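Local coordinates for SPbeta prophage-derived uncharacterized protein YopT (PDB 2DLB) that is of unknown function, forms a homodimer and is encoded by the SPbeta prophage of Bacillus subtilis, at residues V30-I33 with C34-L38. Residues are numbered along the deposited sequence; the frame is centred on the assembly and turned at random.
Sequences VTRI and CENLL
V30 and C34 meet one helical turn apart on the buried side of helix 23-35. C34 N donates to V30 O at 3.0 Å, with an N-H...O angle of 162°. The side chain of C34 stays close to the same carbonyl. Its CB lies 3.6 Å from V30 O. The next atom, SG, is placed beside its own backbone N by a chi1 of -72°. From there SG comes 3.5 Å from V30 O and 4.1 Å from V30 CG1. That methyl branch is the one anti to the backbone N of V30, chi1 163°, and its carbon points roughly toward the sulfur. Beyond this turn, C34 also packs on Y62 of strand 52-69, and both C34 and V30 touch I8 of the second subunit.

The next bond is the shortest of the series: E35 N reaches T31 O at 2.8 Å. E35 CB rests near that same oxygen, while the carboxylate leads off, and its OE1 is hydrogen-bonded to the hydroxyl of Y62. T31 OG1 is hydrogen-bonded to E27 O, one turn earlier in the helix.

The pattern slackens at N36. Its N donates to R32 O at 3.2 Å. It also makes a weak bond to I33 O. The amide of N36 folds back beside R32 O, but ND2 is not bonded to it. L37 CG sits 3.5 Å from I33 O. L37 N bonds to C34 O, and a type I beta turn runs from E35 to L38. The arrangement is typical of the C-terminal end of an amphipathic alpha-helix, here unwinding through a turn while its apolar side packs against beta strands and the dimer partner.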
loop_
_atom_site.group_PDB
_atom_site.type_symbol
_atom_site.label_atom_id
_atom_site.label_comp_id
_atom_site.label_asym_id
_atom_site.label_seq_id
_atom_site.Cartn_x
_atom_site.Cartn_y
_atom_site.Cartn_z
ATOM N N VAL A 30 1.180 -10.874 13.206
ATOM C CA VAL A 30 1.228 -9.908 12.130
ATOM C C VAL A 30 1.468 -10.611 10.817
ATOM O O VAL A 30 0.879 -10.253 9.776
ATOM C CB VAL A 30 2.362 -8.857 12.381
ATOM C CG1 VAL A 30 2.742 -8.089 11.137
ATOM C CG2 VAL A 30 1.898 -7.988 13.559
ATOM N N THR A 31 2.321 -11.640 10.780
ATOM C CA THR A 31 2.605 -12.371 9.546
ATOM C C THR A 31 1.344 -13.010 9.001
ATOM O O THR A 31 1.055 -12.941 7.813
ATOM C CB THR A 31 3.708 -13.405 9.787
ATOM O OG1 THR A 31 4.929 -12.692 10.096
ATOM C CG2 THR A 31 3.947 -14.240 8.543
ATOM N N ARG A 32 0.516 -13.607 9.847
ATOM C CA ARG A 32 -0.714 -14.244 9.362
ATOM C C ARG A 32 -1.598 -13.202 8.688
ATOM O O ARG A 32 -2.198 -13.423 7.630
ATOM C CB ARG A 32 -1.414 -14.960 10.519
ATOM C CG ARG A 32 -2.642 -15.797 10.254
ATOM C CD ARG A 32 -3.091 -16.592 11.474
ATOM N NE ARG A 32 -3.919 -17.755 11.207
ATOM C CZ ARG A 32 -4.856 -18.309 11.959
ATOM N NH1 ARG A 32 -5.176 -17.787 13.148
ATOM N NH2 ARG A 32 -5.534 -19.394 11.580
ATOM N N ILE A 33 -1.703 -12.041 9.312
ATOM C CA ILE A 33 -2.543 -10.972 8.747
ATOM C C ILE A 33 -2.009 -10.592 7.371
ATOM O O ILE A 33 -2.744 -10.484 6.390
ATOM C CB ILE A 33 -2.605 -9.755 9.665
ATOM C CG1 ILE A 33 -3.418 -10.050 10.939
ATOM C CG2 ILE A 33 -3.147 -8.478 8.979
ATOM C CD1 ILE A 33 -3.230 -9.037 12.060
ATOM N N CYS A 34 -0.721 -10.359 7.266
ATOM C CA CYS A 34 -0.134 -9.870 6.016
ATOM C C CYS A 34 -0.178 -10.948 4.933
ATOM O O CYS A 34 -0.469 -10.624 3.793
ATOM C CB CYS A 34 1.285 -9.399 6.307
ATOM S SG CYS A 34 1.370 -7.855 7.247
ATOM N N GLU A 35 0.069 -12.219 5.299
ATOM C CA GLU A 35 -0.008 -13.280 4.322
ATOM C C GLU A 35 -1.385 -13.377 3.695
ATOM O O GLU A 35 -1.539 -13.694 2.510
ATOM C CB GLU A 35 0.344 -14.614 5.008
ATOM C CG GLU A 35 0.654 -15.720 4.044
ATOM C CD GLU A 35 1.970 -15.655 3.298
ATOM O OE1 GLU A 35 2.806 -14.787 3.556
ATOM O OE2 GLU A 35 2.090 -16.513 2.403
ATOM N N ASN A 36 -2.417 -13.093 4.497
ATOM C CA ASN A 36 -3.805 -13.099 3.985
ATOM C C ASN A 36 -4.104 -11.853 3.154
ATOM O O ASN A 36 -5.256 -11.806 2.668
ATOM C CB ASN A 36 -4.776 -13.236 5.150
ATOM C CG ASN A 36 -4.847 -14.670 5.659
ATOM O OD1 ASN A 36 -4.688 -15.600 4.866
ATOM N ND2 ASN A 36 -5.058 -14.780 6.951
ATOM N N LEU A 37 -3.205 -10.928 2.941
ATOM C CA LEU A 37 -3.443 -9.786 2.082
ATOM C C LEU A 37 -2.819 -9.948 0.695
ATOM O O LEU A 37 -3.118 -9.144 -0.175
ATOM C CB LEU A 37 -2.839 -8.501 2.659
ATOM C CG LEU A 37 -3.382 -8.045 4.011
ATOM C CD1 LEU A 37 -2.596 -6.857 4.553
ATOM C CD2 LEU A 37 -4.886 -7.767 3.883
ATOM N N LEU A 38 -1.939 -10.938 0.508
ATOM C CA LEU A 38 -1.082 -11.003 -0.649
ATOM C C LEU A 38 -1.839 -10.937 -1.975
ATOM O O LEU A 38 -1.295 -10.377 -2.917
ATOM C CB LEU A 38 -0.209 -12.264 -0.631
ATOM C CG LEU A 38 0.884 -12.315 0.403
ATOM C CD1 LEU A 38 1.544 -13.694 0.308
ATOM C CD2 LEU A 38 1.944 -11.250 0.199
#